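Local coordinates for Fe-regulated protein B (Neisseria meningitidis, PDB 4AIP), which probably carries iron across the meningococcal outer membrane as a TonB-dependent transporter, at residues 276-282 and 298-304. Numbering follows the deposited sequence.
Sequences RGIRTVR and RQAPAYR
Arg282 NH1 reaches two acceptors on 298-304: the backbone O of Arg298 at 3.0 Å and Gln299 OE1 at 2.7 Å. Both lie in or near the guanidinium plane, yet NH1 stands well above the carbonyl plane of Arg298, off its lone pairs. Arg282 NE is bonded weakly to Tyr347 OH. The Gln299 amide folds back at chi2 (-70°), but its setting is uncertain: OE1 and Val281 O, two acceptors, are modelled 2.4 Å apart, too short to trust. With the same reserve, NE2 gives a weak bond to Arg282 O (3.3 Å) besides one to Thr286 O. Arg282 O also receives Thr280 OG1, from above its carbonyl plane. Arg298 NH1 lies over one face of the Arg282 guanidinium; this close approach of like charges is probably eased by the carbonyls, Arg293 O serving Arg298 NH1. Val281 N to Gln299 O (2.9 Å) closes the backbone pairing at this end. Beyond it, 277-279 pair antiparallel with 302-304; the chain turns a corner at Gly277, so the short strand 278-279 follows barrel strand 264-276 on a new course, against the start of strand 302-318 of the TonB-dependent receptor barrel. Gly277 with Arg304 and Arg279 with Ala302 are hydrogen-bonded pairs, each satisfying two N-H groups and two carbonyls. Between them Ile278 faces Tyr303 as a non-hydrogen-bonded pair, while Ile278 CG2 meets Pro301 CB at 3.7 Å. Tyr303 OH sits over one face of the Arg276 guanidinium, the two planes nearly perpendicular (83°), and hydrogen-bonds Glu305. Arg276 binds L-glutamate in another structure of this protein; none is bound to this chain. Arg279 turns its end away to a salt bridge with Glu283.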
loop_
_atom_site.group_PDB
_atom_site.type_symbol
_atom_site.label_atom_id
_atom_site.label_comp_id
_atom_site.label_asym_id
_atom_site.label_seq_id
_atom_site.Cartn_x
_atom_site.Cartn_y
_atom_site.Cartn_z
ATOM N N ARG B 276 -10.434 -6.300 -0.117
ATOM C CA ARG B 276 -10.780 -4.928 -0.498
ATOM C C ARG B 276 -11.255 -4.827 -1.920
ATOM O O ARG B 276 -10.802 -5.554 -2.809
ATOM C CB ARG B 276 -9.588 -3.975 -0.300
ATOM C CG ARG B 276 -8.360 -4.436 -0.962
ATOM C CD ARG B 276 -7.270 -4.404 0.055
ATOM N NE ARG B 276 -6.470 -3.203 -0.181
ATOM C CZ ARG B 276 -5.549 -2.703 0.644
ATOM N NH1 ARG B 276 -5.278 -3.291 1.799
ATOM N NH2 ARG B 276 -4.897 -1.574 0.314
ATOM N N GLY B 277 -12.162 -3.909 -2.155
ATOM C CA GLY B 277 -12.536 -3.615 -3.531
ATOM C C GLY B 277 -13.822 -2.828 -3.548
ATOM O O GLY B 277 -14.353 -2.446 -2.495
ATOM N N ILE B 278 -14.333 -2.555 -4.723
ATOM C CA ILE B 278 -15.578 -1.865 -4.786
ATOM C C ILE B 278 -16.636 -2.997 -4.683
ATOM O O ILE B 278 -16.684 -3.927 -5.528
ATOM C CB ILE B 278 -15.755 -1.118 -6.132
ATOM C CG1 ILE B 278 -14.496 -0.341 -6.540
ATOM C CG2 ILE B 278 -16.998 -0.258 -6.114
ATOM C CD1 ILE B 278 -14.220 0.882 -5.728
ATOM N N ARG B 279 -17.488 -2.913 -3.666
ATOM C CA ARG B 279 -18.349 -4.002 -3.352
ATOM C C ARG B 279 -19.656 -3.359 -3.128
ATOM O O ARG B 279 -19.730 -2.129 -2.940
ATOM C CB ARG B 279 -17.907 -4.670 -2.073
ATOM C CG ARG B 279 -16.492 -5.270 -2.185
ATOM C CD ARG B 279 -16.486 -6.602 -2.957
ATOM N NE ARG B 279 -17.152 -7.643 -2.176
ATOM C CZ ARG B 279 -17.482 -8.860 -2.598
ATOM N NH1 ARG B 279 -17.244 -9.230 -3.845
ATOM N NH2 ARG B 279 -18.088 -9.710 -1.789
ATOM N N THR B 280 -20.701 -4.163 -3.148
ATOM C CA THR B 280 -22.040 -3.648 -3.140
ATOM C C THR B 280 -22.559 -3.718 -1.718
ATOM O O THR B 280 -22.055 -4.486 -0.894
ATOM C CB THR B 280 -22.940 -4.465 -4.118
ATOM O OG1 THR B 280 -23.029 -5.825 -3.682
ATOM C CG2 THR B 280 -22.336 -4.525 -5.437
ATOM N N VAL B 281 -23.519 -2.861 -1.407
ATOM C CA VAL B 281 -24.197 -2.918 -0.119
ATOM C C VAL B 281 -24.786 -4.289 -0.294
ATOM O O VAL B 281 -25.274 -4.573 -1.374
ATOM C CB VAL B 281 -25.360 -1.886 -0.085
ATOM C CG1 VAL B 281 -26.207 -2.036 1.228
ATOM C CG2 VAL B 281 -24.864 -0.436 -0.322
ATOM N N ARG B 282 -24.735 -5.198 0.643
ATOM C CA ARG B 282 -25.346 -6.516 0.265
ATOM C C ARG B 282 -24.532 -7.344 -0.691
ATOM O O ARG B 282 -24.899 -7.480 -1.858
ATOM C CB ARG B 282 -26.696 -6.364 -0.458
ATOM C CG ARG B 282 -27.852 -5.907 0.352
ATOM C CD ARG B 282 -29.099 -5.918 -0.499
ATOM N NE ARG B 282 -30.018 -4.859 -0.107
ATOM C CZ ARG B 282 -29.947 -3.590 -0.520
ATOM N NH1 ARG B 282 -28.996 -3.201 -1.373
ATOM N NH2 ARG B 282 -30.831 -2.705 -0.074
ATOM N N ARG B 298 -29.829 1.170 -5.320
ATOM C CA ARG B 298 -30.085 0.442 -4.070
ATOM C C ARG B 298 -28.863 -0.298 -3.565
ATOM O O ARG B 298 -28.638 -0.359 -2.358
ATOM C CB ARG B 298 -31.222 -0.557 -4.240
ATOM C CG ARG B 298 -32.599 0.077 -4.391
ATOM C CD ARG B 298 -33.709 -0.973 -4.107
ATOM N NE ARG B 298 -33.992 -1.134 -2.666
ATOM C CZ ARG B 298 -33.766 -2.235 -1.948
ATOM N NH1 ARG B 298 -33.266 -3.334 -2.506
ATOM N NH2 ARG B 298 -34.072 -2.242 -0.655
ATOM N N GLN B 299 -28.095 -0.844 -4.517
ATOM C CA GLN B 299 -26.869 -1.620 -4.273
ATOM C C GLN B 299 -25.601 -0.789 -4.097
ATOM O O GLN B 299 -24.574 -1.328 -3.641
ATOM C CB GLN B 299 -26.672 -2.659 -5.387
ATOM C CG GLN B 299 -27.502 -3.919 -5.203
ATOM C CD GLN B 299 -27.002 -4.764 -4.039
ATOM O OE1 GLN B 299 -27.166 -4.414 -2.879
ATOM N NE2 GLN B 299 -26.389 -5.878 -4.353
ATOM N N ALA B 300 -25.681 0.497 -4.481
ATOM C CA ALA B 300 -24.671 1.526 -4.208
ATOM C C ALA B 300 -23.273 1.021 -3.899
ATOM O O ALA B 300 -22.824 1.100 -2.780
ATOM C CB ALA B 300 -25.168 2.498 -3.088
ATOM N N PRO B 301 -22.548 0.532 -4.920
ATOM C CA PRO B 301 -21.199 0.020 -4.676
ATOM C C PRO B 301 -20.297 1.103 -4.162
ATOM O O PRO B 301 -20.434 2.243 -4.589
ATOM C CB PRO B 301 -20.742 -0.390 -6.049
ATOM C CG PRO B 301 -21.961 -0.799 -6.681
ATOM C CD PRO B 301 -22.933 0.274 -6.316
ATOM N N ALA B 302 -19.399 0.737 -3.251
ATOM C CA ALA B 302 -18.475 1.666 -2.634
ATOM C C ALA B 302 -17.258 0.888 -2.237
ATOM O O ALA B 302 -17.373 -0.316 -2.020
ATOM C CB ALA B 302 -19.128 2.229 -1.426
ATOM N N TYR B 303 -16.104 1.532 -2.139
ATOM C CA TYR B 303 -14.924 0.847 -1.636
ATOM C C TYR B 303 -15.085 0.293 -0.181
ATOM O O TYR B 303 -15.623 0.962 0.728
ATOM C CB TYR B 303 -13.725 1.775 -1.705
ATOM C CG TYR B 303 -12.458 1.122 -1.200
ATOM C CD1 TYR B 303 -11.768 0.191 -1.978
ATOM C CD2 TYR B 303 -12.000 1.376 0.105
ATOM C CE1 TYR B 303 -10.550 -0.392 -1.516
ATOM C CE2 TYR B 303 -10.830 0.764 0.604
ATOM C CZ TYR B 303 -10.104 -0.112 -0.222
ATOM O OH TYR B 303 -8.919 -0.681 0.315
ATOM N N ARG B 304 -14.583 -0.906 0.032
ATOM C CA ARG B 304 -14.774 -1.605 1.264
ATOM C C ARG B 304 -13.571 -2.434 1.619
ATOM O O ARG B 304 -12.944 -3.042 0.720
ATOM C CB ARG B 304 -15.928 -2.540 1.070
ATOM C CG ARG B 304 -16.656 -2.813 2.330
ATOM C CD ARG B 304 -18.083 -2.898 2.106
ATOM N NE ARG B 304 -18.565 -1.515 2.020
ATOM C CZ ARG B 304 -19.472 -1.118 1.160
ATOM N NH1 ARG B 304 -19.940 -2.010 0.394
ATOM N NH2 ARG B 304 -19.919 0.120 1.063
#